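Local coordinates for aldehyde dehydrogenase (Staphylococcus aureus, PDB 6K10), which oxidises the carotenoid aldehyde 4,4'-diaponeurosporen-4-al to 4,4'-diaponeurosporenoic acid, with NAD+ as the probable oxidant, on the route to staphyloxanthin, at residues Phe121-Leu132 and Thr150-Ile161; Leu305-Gly316 and Ile325-Val333. The protein carries 1 engineered substitution. All blocks are in the same frame, centred on the assembly; numbering follows the deposited sequence.

Interactions 1 and 2 follow one another along the chain, the first closing before the second opens; in the aldehyde dehydrogenase fold, interaction 1 lies on helices flanking one sheet and interaction 2 within the other. Their centres are about 33 Å apart and their nearest atoms about 11 Å apart, so they do not touch. Interaction 1 joins two helices by apolar side chains deep in the protein; interaction 2 ties an edge strand to its neighbour by backbone hydrogen bonds. Interaction 1 lies nearer the predicted active site: the side chain of F121 is about 10 Å from that of S251, an engineered residue at a predicted catalytic position. Interaction 2 is remote from the predicted active-site residues.

Interaction 1 (Phe121-Leu132 and Thr150-Ile161); sequences FNYPFQLVFEPL and TPNVARVIKRLI
I157 reaches between P124, V128 and F129. Its CD1 comes tip to tip with V128 CG2 at 4.0 Å and lies 3.5 Å from P124 O, while its CG1 meets F129 CE2 at the ring edge, close to the ring plane, at 3.9 Å. The chain of I157 is set for this by chi1 of -70°, which puts CG1 opposite the carbonyl carbon, with CD1 extended beyond it. Further along, I161 CD1 approaches F129 CE1 at 3.9 Å; L160 CD1 lies by F129 CZ and L132 CD2 by I161 CD1, both more loosely.

Toward the start of helix 151-164, V153 CG1 packs on P124 CG at 3.7 Å, the valine crossing the proline ring at about a right angle. T150 crosses the same ring with OG1 against CB. Its methyl, CG2, lies 3.5 Å from F121 O, a buried carbonyl with no polar partner in the model.

The rings are held from behind. F129 CD2 sits 3.5 Å above the centre of the F125 ring plane, and V128 CG1 sits over one face of the F129 ring, toward its rim. F125 O accepts from both V128 N and F129 N, and the helix is kinked where P131 lacks an N-H.

The two helices belong to successive beta-alpha-beta crossovers of a Rossmann-like sheet: helix 126-138 links strand 104-118 to strand 141-145, and helix 151-164 links strand 141-145 to strand 170-172. The axes of segments 126-132 and 151-161 run 34° apart in direction. Outside, V172 meets I157 and I161, I51 lies against F125, and T74 against F129. With no hydrogen bond or salt bridge across it, the contact is held by apolar fit, and its one mismatch is the buried F121 O lying against a methyl.

Interaction 2 (Leu305-Gly316 and Ile325-Val333); sequences LNSAQMNIVFGG and IEPTLLDHV
V313 and F314 both face L329, the signature of a classic beta bulge on the antiparallel pairing of strands 312-314 and 324-330. V313 N gives a nearly straight bond (166°) to L329 O at 3.0 Å, and L329 N bonds back to F314 O, also at 3.0 Å. D331 N to N311 O carries the pairing one step further, beside the non-hydrogen-bonded pair I312 and L330.

L330 runs outward from the strand. CB passes 3.9 Å from N311 O. With chi1 of -52° CG lies opposite the carbonyl carbon and heads for the chain leaving helix 295-307, where it approaches A308 CB. CD1 ends 3.5 Å from A308 CB, and CD2 meets I312 CG1 at 3.6 Å. L305 closes the same side, with CD2 against T328 CG2 and CD1 beside I325 CG2. Behind L330, its backbone bonds to L349 and I351 join this strand to strand 348-354, and I348 touches its side chain.

On the other face F314 and L329 lie together, CB of the phenylalanine against CG of the leucine. The ring of F314 swings along the partner strand and puts its edge to P327 O, in plane, with CD1 at 3.2 Å. This carbonyl has no hydrogen-bond partner in the model, and the ring edge and G315 CA are what meet it. L275 and R276 of helix 264-279 pack against F314.

G315 turns the chain with a positive phi, where a CB would run into P327 O. Beyond it E326 OE2 is hydrogen-bonded to H317 ND1. T328 OG1 accepts a bent bond (131°) from G316 N at 2.9 Å and donates a hydrogen bond to E326 O at 2.8 Å, from above the carbonyl plane.

Interaction 1 (Phe121-Leu132 and Thr150-Ile161)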
loop_
_atom_site.group_PDB
_atom_site.type_symbol
_atom_site.label_atom_id
_atom_site.label_comp_id
_atom_site.label_asym_id
_atom_site.label_seq_id
_atom_site.Cartn_x
_atom_site.Cartn_y
_atom_site.Cartn_z
ATOM N N PHE A 121 8.457 -18.484 -12.631
ATOM C CA PHE A 121 8.328 -19.783 -13.282
ATOM C C PHE A 121 7.552 -20.819 -12.475
ATOM O O PHE A 121 7.093 -21.804 -13.064
ATOM C CB PHE A 121 9.722 -20.355 -13.596
ATOM C CG PHE A 121 10.468 -20.851 -12.374
ATOM C CD1 PHE A 121 10.228 -22.116 -11.855
ATOM C CD2 PHE A 121 11.430 -20.068 -11.766
ATOM C CE1 PHE A 121 10.903 -22.572 -10.742
ATOM C CE2 PHE A 121 12.120 -20.527 -10.658
ATOM C CZ PHE A 121 11.857 -21.783 -10.147
ATOM N N ASN A 122 7.428 -20.658 -11.153
ATOM C CA ASN A 122 7.052 -21.797 -10.319
ATOM C C ASN A 122 5.555 -22.088 -10.339
ATOM O O ASN A 122 5.159 -23.258 -10.365
ATOM C CB ASN A 122 7.553 -21.588 -8.885
ATOM C CG ASN A 122 7.010 -20.331 -8.236
ATOM O OD1 ASN A 122 6.920 -19.279 -8.863
ATOM N ND2 ASN A 122 6.661 -20.435 -6.957
ATOM N N TYR A 123 4.711 -21.061 -10.317
ATOM C CA TYR A 123 3.289 -21.200 -10.619
ATOM C C TYR A 123 3.002 -20.240 -11.766
ATOM O O TYR A 123 2.350 -19.202 -11.588
ATOM C CB TYR A 123 2.410 -20.931 -9.401
ATOM C CG TYR A 123 2.619 -21.949 -8.302
ATOM C CD1 TYR A 123 3.683 -21.833 -7.418
ATOM C CD2 TYR A 123 1.769 -23.039 -8.164
ATOM C CE1 TYR A 123 3.888 -22.763 -6.420
ATOM C CE2 TYR A 123 1.964 -23.974 -7.166
ATOM C CZ TYR A 123 3.026 -23.832 -6.298
ATOM O OH TYR A 123 3.229 -24.760 -5.303
ATOM N N PRO A 124 3.487 -20.569 -12.967
ATOM C CA PRO A 124 3.584 -19.559 -14.031
ATOM C C PRO A 124 2.244 -19.130 -14.583
ATOM O O PRO A 124 2.165 -18.068 -15.212
ATOM C CB PRO A 124 4.428 -20.264 -15.099
ATOM C CG PRO A 124 4.143 -21.720 -14.892
ATOM C CD PRO A 124 3.920 -21.904 -13.416
ATOM N N PHE A 125 1.192 -19.914 -14.365
ATOM C CA PHE A 125 -0.148 -19.561 -14.812
ATOM C C PHE A 125 -0.893 -18.785 -13.728
ATOM O O PHE A 125 -1.375 -17.675 -13.973
ATOM C CB PHE A 125 -0.898 -20.837 -15.217
ATOM C CG PHE A 125 -2.297 -20.603 -15.708
ATOM C CD1 PHE A 125 -3.365 -20.627 -14.829
ATOM C CD2 PHE A 125 -2.544 -20.379 -17.051
ATOM C CE1 PHE A 125 -4.654 -20.419 -15.277
ATOM C CE2 PHE A 125 -3.832 -20.172 -17.508
ATOM C CZ PHE A 125 -4.889 -20.193 -16.619
ATOM N N GLN A 126 -0.972 -19.352 -12.519
ATOM C CA GLN A 126 -1.699 -18.704 -11.428
ATOM C C GLN A 126 -1.126 -17.332 -11.098
ATOM O O GLN A 126 -1.877 -16.386 -10.833
ATOM C CB GLN A 126 -1.695 -19.602 -10.188
ATOM C CG GLN A 126 -1.831 -18.867 -8.859
ATOM C CD GLN A 126 -3.240 -18.385 -8.577
ATOM O OE1 GLN A 126 -4.166 -18.634 -9.352
ATOM N NE2 GLN A 126 -3.411 -17.692 -7.458
ATOM N N LEU A 127 0.199 -17.197 -11.121
ATOM C CA LEU A 127 0.802 -15.918 -10.773
ATOM C C LEU A 127 0.699 -14.887 -11.888
ATOM O O LEU A 127 1.051 -13.726 -11.665
ATOM C CB LEU A 127 2.256 -16.125 -10.353
ATOM C CG LEU A 127 2.382 -17.005 -9.103
ATOM C CD1 LEU A 127 3.816 -17.457 -8.879
ATOM C CD2 LEU A 127 1.855 -16.265 -7.881
ATOM N N VAL A 128 0.241 -15.279 -13.071
ATOM C CA VAL A 128 -0.204 -14.310 -14.068
ATOM C C VAL A 128 -1.657 -13.911 -13.842
ATOM O O VAL A 128 -1.992 -12.722 -13.824
ATOM C CB VAL A 128 0.007 -14.868 -15.495
ATOM C CG1 VAL A 128 -0.847 -14.096 -16.500
ATOM C CG2 VAL A 128 1.468 -14.793 -15.906
ATOM N N PHE A 129 -2.535 -14.893 -13.625
ATOM C CA PHE A 129 -3.961 -14.622 -13.775
ATOM C C PHE A 129 -4.655 -14.181 -12.493
ATOM O O PHE A 129 -5.636 -13.432 -12.570
ATOM C CB PHE A 129 -4.656 -15.841 -14.386
ATOM C CG PHE A 129 -4.374 -16.007 -15.860
ATOM C CD1 PHE A 129 -5.123 -15.307 -16.784
ATOM C CD2 PHE A 129 -3.357 -16.825 -16.317
ATOM C CE1 PHE A 129 -4.877 -15.422 -18.134
ATOM C CE2 PHE A 129 -3.105 -16.943 -17.673
ATOM C CZ PHE A 129 -3.869 -16.242 -18.584
ATOM N N GLU A 130 -4.175 -14.592 -11.310
ATOM C CA GLU A 130 -4.765 -14.035 -10.096
ATOM C C GLU A 130 -4.522 -12.527 -9.982
ATOM O O GLU A 130 -5.478 -11.793 -9.688
ATOM C CB GLU A 130 -4.283 -14.797 -8.857
ATOM C CG GLU A 130 -4.832 -14.220 -7.561
ATOM C CD GLU A 130 -6.349 -14.059 -7.583
ATOM O OE1 GLU A 130 -6.850 -13.030 -7.074
ATOM O OE2 GLU A 130 -7.047 -14.954 -8.106
ATOM N N PRO A 131 -3.309 -12.004 -10.217
ATOM C CA PRO A 131 -3.204 -10.536 -10.325
ATOM C C PRO A 131 -4.059 -9.959 -11.437
ATOM O O PRO A 131 -4.697 -8.915 -11.242
ATOM C CB PRO A 131 -1.707 -10.296 -10.576
ATOM C CG PRO A 131 -1.031 -11.531 -10.173
ATOM C CD PRO A 131 -1.995 -12.654 -10.369
ATOM N N LEU A 132 -4.105 -10.622 -12.596
ATOM C CA LEU A 132 -4.855 -10.090 -13.731
ATOM C C LEU A 132 -6.333 -9.924 -13.400
ATOM O O LEU A 132 -6.953 -8.923 -13.781
ATOM C CB LEU A 132 -4.690 -11.001 -14.945
ATOM C CG LEU A 132 -5.353 -10.482 -16.224
ATOM C CD1 LEU A 132 -4.652 -9.220 -16.712
ATOM C CD2 LEU A 132 -5.384 -11.545 -17.311
ATOM N N THR A 150 9.628 -21.168 -18.171
ATOM C CA THR A 150 8.577 -22.097 -18.551
ATOM C C THR A 150 8.013 -21.634 -19.891
ATOM O O THR A 150 6.940 -21.018 -19.942
ATOM C CB THR A 150 7.492 -22.165 -17.474
ATOM O OG1 THR A 150 7.061 -20.841 -17.140
ATOM C CG2 THR A 150 8.040 -22.833 -16.222
ATOM N N PRO A 151 8.715 -21.910 -20.995
ATOM C CA PRO A 151 8.359 -21.262 -22.269
ATOM C C PRO A 151 7.081 -21.789 -22.895
ATOM O O PRO A 151 6.410 -21.041 -23.615
ATOM C CB PRO A 151 9.579 -21.549 -23.153
ATOM C CG PRO A 151 10.119 -22.835 -22.621
ATOM C CD PRO A 151 9.860 -22.827 -21.135
ATOM N N ASN A 152 6.729 -23.055 -22.670
ATOM C CA ASN A 152 5.472 -23.559 -23.212
ATOM C C ASN A 152 4.283 -22.927 -22.503
ATOM O O ASN A 152 3.281 -22.586 -23.141
ATOM C CB ASN A 152 5.424 -25.081 -23.105
ATOM C CG ASN A 152 6.409 -25.755 -24.037
ATOM O OD1 ASN A 152 6.236 -25.735 -25.255
ATOM N ND2 ASN A 152 7.453 -26.347 -23.469
ATOM N N VAL A 153 4.385 -22.748 -21.183
ATOM C CA VAL A 153 3.321 -22.079 -20.439
ATOM C C VAL A 153 3.182 -20.633 -20.897
ATOM O O VAL A 153 2.070 -20.134 -21.106
ATOM C CB VAL A 153 3.588 -22.166 -18.926
ATOM C CG1 VAL A 153 2.457 -21.501 -18.156
ATOM C CG2 VAL A 153 3.754 -23.616 -18.498
ATOM N N ALA A 154 4.313 -19.938 -21.058
ATOM C CA ALA A 154 4.275 -18.544 -21.489
ATOM C C ALA A 154 3.587 -18.397 -22.840
ATOM O O ALA A 154 2.783 -17.478 -23.041
ATOM C CB ALA A 154 5.694 -17.974 -21.546
ATOM N N ARG A 155 3.886 -19.299 -23.780
ATOM C CA ARG A 155 3.272 -19.227 -25.103
ATOM C C ARG A 155 1.780 -19.515 -25.043
ATOM O O ARG A 155 0.989 -18.870 -25.743
ATOM C CB ARG A 155 3.952 -20.204 -26.062
ATOM C CG ARG A 155 3.397 -20.163 -27.486
ATOM C CD ARG A 155 3.250 -18.735 -28.007
ATOM N NE ARG A 155 4.531 -18.037 -28.098
ATOM C CZ ARG A 155 5.502 -18.333 -28.956
ATOM N NH1 ARG A 155 6.612 -17.609 -28.937
ATOM N NH2 ARG A 155 5.359 -19.331 -29.819
ATOM N N VAL A 156 1.386 -20.524 -24.268
ATOM C CA VAL A 156 -0.034 -20.815 -24.111
ATOM C C VAL A 156 -0.752 -19.605 -23.532
ATOM O O VAL A 156 -1.869 -19.270 -23.944
ATOM C CB VAL A 156 -0.228 -22.069 -23.240
ATOM C CG1 VAL A 156 -1.681 -22.207 -22.822
ATOM C CG2 VAL A 156 0.234 -23.307 -23.991
ATOM N N ILE A 157 -0.111 -18.923 -22.581
ATOM C CA ILE A 157 -0.687 -17.712 -22.001
ATOM C C ILE A 157 -0.818 -16.627 -23.064
ATOM O O ILE A 157 -1.851 -15.956 -23.170
ATOM C CB ILE A 157 0.162 -17.241 -20.806
ATOM C CG1 ILE A 157 0.007 -18.210 -19.630
ATOM C CG2 ILE A 157 -0.213 -15.823 -20.400
ATOM C CD1 ILE A 157 0.817 -17.825 -18.407
ATOM N N LYS A 158 0.230 -16.444 -23.872
ATOM C CA LYS A 158 0.186 -15.430 -24.922
ATOM C C LYS A 158 -0.887 -15.747 -25.958
ATOM O O LYS A 158 -1.639 -14.857 -26.373
ATOM C CB LYS A 158 1.554 -15.312 -25.591
ATOM C CG LYS A 158 1.551 -14.447 -26.838
ATOM C CD LYS A 158 2.686 -13.443 -26.818
ATOM C CE LYS A 158 2.610 -12.516 -28.017
ATOM N NZ LYS A 158 1.874 -11.267 -27.685
ATOM N N ARG A 159 -0.964 -17.007 -26.393
ATOM C CA ARG A 159 -1.999 -17.415 -27.341
ATOM C C ARG A 159 -3.387 -17.134 -26.782
ATOM O O ARG A 159 -4.222 -16.497 -27.436
ATOM C CB ARG A 159 -1.857 -18.904 -27.659
ATOM C CG ARG A 159 -0.738 -19.258 -28.622
ATOM C CD ARG A 159 -0.992 -20.622 -29.257
ATOM N NE ARG A 159 -0.335 -21.709 -28.535
ATOM C CZ ARG A 159 -0.972 -22.745 -27.995
ATOM N NH1 ARG A 159 -0.291 -23.687 -27.360
ATOM N NH2 ARG A 159 -2.292 -22.838 -28.086
ATOM N N LEU A 160 -3.644 -17.615 -25.565
ATOM C CA LEU A 160 -4.934 -17.423 -24.913
ATOM C C LEU A 160 -5.327 -15.952 -24.879
ATOM O O LEU A 160 -6.444 -15.581 -25.260
ATOM C CB LEU A 160 -4.863 -18.007 -23.498
ATOM C CG LEU A 160 -6.132 -18.091 -22.660
ATOM C CD1 LEU A 160 -6.471 -16.794 -21.924
ATOM C CD2 LEU A 160 -7.200 -18.440 -23.637
ATOM N N ILE A 161 -4.411 -15.099 -24.425
ATOM C CA ILE A 161 -4.719 -13.680 -24.273
ATOM C C ILE A 161 -4.964 -13.036 -25.631
ATOM O O ILE A 161 -5.953 -12.321 -25.828
ATOM C CB ILE A 161 -3.589 -12.971 -23.507
ATOM C CG1 ILE A 161 -3.569 -13.428 -22.044
ATOM C CG2 ILE A 161 -3.730 -11.463 -23.622
ATOM C CD1 ILE A 161 -4.805 -13.037 -21.261
#

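Interaction 2 (Leu305-Gly316 and Ile325-Val333)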
loop_
_atom_site.group_PDB
_atom_site.type_symbol
_atom_site.label_atom_id
_atom_site.label_comp_id
_atom_site.label_asym_id
_atom_site.label_seq_id
_atom_site.Cartn_x
_atom_site.Cartn_y
_atom_site.Cartn_z
ATOM N N LEU A 305 22.813 -30.501 -2.691
ATOM C CA LEU A 305 22.857 -31.898 -2.269
ATOM C C LEU A 305 24.289 -32.341 -2.003
ATOM O O LEU A 305 24.573 -33.005 -0.999
ATOM C CB LEU A 305 22.226 -32.797 -3.334
ATOM C CG LEU A 305 20.716 -33.026 -3.383
ATOM C CD1 LEU A 305 20.380 -33.952 -4.545
ATOM C CD2 LEU A 305 20.213 -33.611 -2.073
ATOM N N ASN A 306 25.205 -31.986 -2.906
ATOM C CA ASN A 306 26.605 -32.355 -2.734
ATOM C C ASN A 306 27.189 -31.730 -1.473
ATOM O O ASN A 306 27.979 -32.366 -0.766
ATOM C CB ASN A 306 27.404 -31.938 -3.969
ATOM C CG ASN A 306 28.875 -32.278 -3.854
ATOM O OD1 ASN A 306 29.278 -33.424 -4.054
ATOM N ND2 ASN A 306 29.689 -31.278 -3.535
ATOM N N SER A 307 26.802 -30.488 -1.170
ATOM C CA SER A 307 27.300 -29.822 0.030
ATOM C C SER A 307 26.809 -30.499 1.304
ATOM O O SER A 307 27.524 -30.512 2.312
ATOM C CB SER A 307 26.880 -28.352 0.026
ATOM O OG SER A 307 25.504 -28.216 0.344
ATOM N N ALA A 308 25.600 -31.061 1.280
ATOM C CA ALA A 308 24.989 -31.673 2.452
ATOM C C ALA A 308 25.024 -33.196 2.401
ATOM O O ALA A 308 24.214 -33.852 3.065
ATOM C CB ALA A 308 23.548 -31.186 2.601
ATOM N N GLN A 309 25.962 -33.765 1.641
ATOM C CA GLN A 309 25.940 -35.195 1.350
ATOM C C GLN A 309 26.059 -36.036 2.617
ATOM O O GLN A 309 25.378 -37.059 2.757
ATOM C CB GLN A 309 27.057 -35.523 0.360
ATOM C CG GLN A 309 27.591 -36.935 0.432
ATOM C CD GLN A 309 28.356 -37.315 -0.819
ATOM O OE1 GLN A 309 28.006 -38.273 -1.510
ATOM N NE2 GLN A 309 29.397 -36.544 -1.128
ATOM N N MET A 310 26.906 -35.617 3.559
ATOM C CA MET A 310 27.075 -36.374 4.794
ATOM C C MET A 310 25.888 -36.240 5.739
ATOM O O MET A 310 25.814 -36.987 6.721
ATOM C CB MET A 310 28.353 -35.933 5.509
ATOM N N ASN A 311 24.965 -35.321 5.470
ATOM C CA ASN A 311 23.834 -35.069 6.350
ATOM C C ASN A 311 22.523 -35.636 5.822
ATOM O O ASN A 311 21.489 -35.479 6.479
ATOM C CB ASN A 311 23.688 -33.564 6.591
ATOM C CG ASN A 311 24.815 -33.003 7.432
ATOM O OD1 ASN A 311 25.490 -33.739 8.152
ATOM N ND2 ASN A 311 25.030 -31.698 7.342
ATOM N N ILE A 312 22.537 -36.294 4.665
ATOM C CA ILE A 312 21.309 -36.849 4.103
ATOM C C ILE A 312 20.852 -38.021 4.961
ATOM O O ILE A 312 21.604 -38.977 5.186
ATOM C CB ILE A 312 21.517 -37.274 2.644
ATOM C CG1 ILE A 312 21.879 -36.063 1.781
ATOM C CG2 ILE A 312 20.275 -37.969 2.105
ATOM C CD1 ILE A 312 22.474 -36.427 0.439
ATOM N N VAL A 313 19.616 -37.950 5.453
ATOM C CA VAL A 313 19.000 -39.044 6.190
ATOM C C VAL A 313 17.792 -39.621 5.470
ATOM O O VAL A 313 17.200 -40.590 5.955
ATOM C CB VAL A 313 18.616 -38.617 7.621
ATOM C CG1 VAL A 313 19.855 -38.186 8.383
ATOM C CG2 VAL A 313 17.586 -37.497 7.585
ATOM N N PHE A 314 17.410 -39.053 4.330
ATOM C CA PHE A 314 16.385 -39.613 3.463
ATOM C C PHE A 314 16.593 -39.040 2.069
ATOM O O PHE A 314 16.850 -37.844 1.921
ATOM C CB PHE A 314 14.968 -39.295 3.963
ATOM C CG PHE A 314 13.870 -39.866 3.095
ATOM C CD1 PHE A 314 13.448 -39.206 1.952
ATOM C CD2 PHE A 314 13.260 -41.066 3.429
ATOM C CE1 PHE A 314 12.447 -39.732 1.154
ATOM C CE2 PHE A 314 12.254 -41.595 2.638
ATOM C CZ PHE A 314 11.847 -40.926 1.500
ATOM N N GLY A 315 16.482 -39.897 1.059
ATOM C CA GLY A 315 16.500 -39.441 -0.317
ATOM C C GLY A 315 17.875 -39.123 -0.867
ATOM O O GLY A 315 18.825 -39.885 -0.668
ATOM N N GLY A 316 17.986 -38.000 -1.573
ATOM C CA GLY A 316 19.247 -37.566 -2.134
ATOM C C GLY A 316 19.515 -38.009 -3.555
ATOM O O GLY A 316 20.548 -37.627 -4.119
ATOM N N ILE A 325 14.761 -34.509 -8.786
ATOM C CA ILE A 325 15.441 -34.530 -7.498
ATOM C C ILE A 325 14.497 -35.153 -6.481
ATOM O O ILE A 325 13.370 -34.676 -6.299
ATOM C CB ILE A 325 15.889 -33.132 -7.048
ATOM C CG1 ILE A 325 16.925 -32.592 -8.032
ATOM C CG2 ILE A 325 16.468 -33.188 -5.641
ATOM C CD1 ILE A 325 17.540 -31.308 -7.619
ATOM N N GLU A 326 14.956 -36.218 -5.835
ATOM C CA GLU A 326 14.151 -36.940 -4.867
ATOM C C GLU A 326 13.911 -36.085 -3.622
ATOM O O GLU A 326 14.763 -35.278 -3.242
ATOM C CB GLU A 326 14.861 -38.236 -4.481
ATOM C CG GLU A 326 14.060 -39.191 -3.623
ATOM C CD GLU A 326 14.869 -40.404 -3.206
ATOM O OE1 GLU A 326 14.261 -41.409 -2.784
ATOM O OE2 GLU A 326 16.113 -40.351 -3.298
ATOM N N PRO A 327 12.748 -36.227 -2.982
ATOM C CA PRO A 327 12.556 -35.610 -1.666
ATOM C C PRO A 327 13.674 -36.011 -0.718
ATOM O O PRO A 327 13.963 -37.195 -0.533
ATOM C CB PRO A 327 11.201 -36.164 -1.217
ATOM C CG PRO A 327 10.461 -36.351 -2.487
ATOM C CD PRO A 327 11.495 -36.808 -3.497
ATOM N N THR A 328 14.313 -35.010 -0.119
ATOM C CA THR A 328 15.533 -35.219 0.647
ATOM C C THR A 328 15.424 -34.540 2.001
ATOM O O THR A 328 15.054 -33.364 2.082
ATOM C CB THR A 328 16.749 -34.680 -0.112
ATOM O OG1 THR A 328 16.819 -35.298 -1.403
ATOM C CG2 THR A 328 18.029 -34.969 0.656
ATOM N N LEU A 329 15.751 -35.279 3.058
ATOM C CA LEU A 329 15.816 -34.751 4.413
ATOM C C LEU A 329 17.270 -34.679 4.857
ATOM O O LEU A 329 18.060 -35.583 4.566
ATOM C CB LEU A 329 15.021 -35.627 5.387
ATOM C CG LEU A 329 13.565 -35.942 5.038
ATOM C CD1 LEU A 329 12.929 -36.794 6.130
ATOM C CD2 LEU A 329 12.769 -34.670 4.816
ATOM N N LEU A 330 17.620 -33.609 5.566
ATOM C CA LEU A 330 18.965 -33.417 6.096
ATOM C C LEU A 330 18.910 -33.274 7.609
ATOM O O LEU A 330 18.027 -32.598 8.145
ATOM C CB LEU A 330 19.633 -32.179 5.499
ATOM C CG LEU A 330 19.682 -32.023 3.983
ATOM C CD1 LEU A 330 20.246 -30.655 3.641
ATOM C CD2 LEU A 330 20.509 -33.129 3.349
ATOM N N ASP A 331 19.866 -33.897 8.291
ATOM C CA ASP A 331 19.974 -33.839 9.739
ATOM C C ASP A 331 21.297 -33.189 10.128
ATOM O O ASP A 331 22.222 -33.089 9.317
ATOM C CB ASP A 331 19.865 -35.243 10.351
ATOM C CG ASP A 331 19.570 -35.218 11.834
ATOM O OD1 ASP A 331 19.303 -34.125 12.376
ATOM O OD2 ASP A 331 19.602 -36.301 12.454
ATOM N N HIS A 332 21.370 -32.732 11.381
ATOM C CA HIS A 332 22.578 -32.115 11.938
ATOM C C HIS A 332 23.000 -30.874 11.152
ATOM O O HIS A 332 24.191 -30.574 11.034
ATOM C CB HIS A 332 23.735 -33.118 12.009
ATOM C CG HIS A 332 23.399 -34.379 12.744
ATOM N ND1 HIS A 332 23.394 -35.615 12.134
ATOM C CD2 HIS A 332 23.059 -34.596 14.036
ATOM C CE1 HIS A 332 23.064 -36.540 13.019
ATOM N NE2 HIS A 332 22.855 -35.947 14.181
ATOM N N VAL A 333 22.027 -30.145 10.616
ATOM C CA VAL A 333 22.300 -28.945 9.833
ATOM C C VAL A 333 22.538 -27.776 10.779
ATOM O O VAL A 333 21.902 -27.673 11.836
ATOM C CB VAL A 333 21.135 -28.670 8.864
ATOM C CG1 VAL A 333 21.280 -27.311 8.199
ATOM C CG2 VAL A 333 21.052 -29.769 7.819
#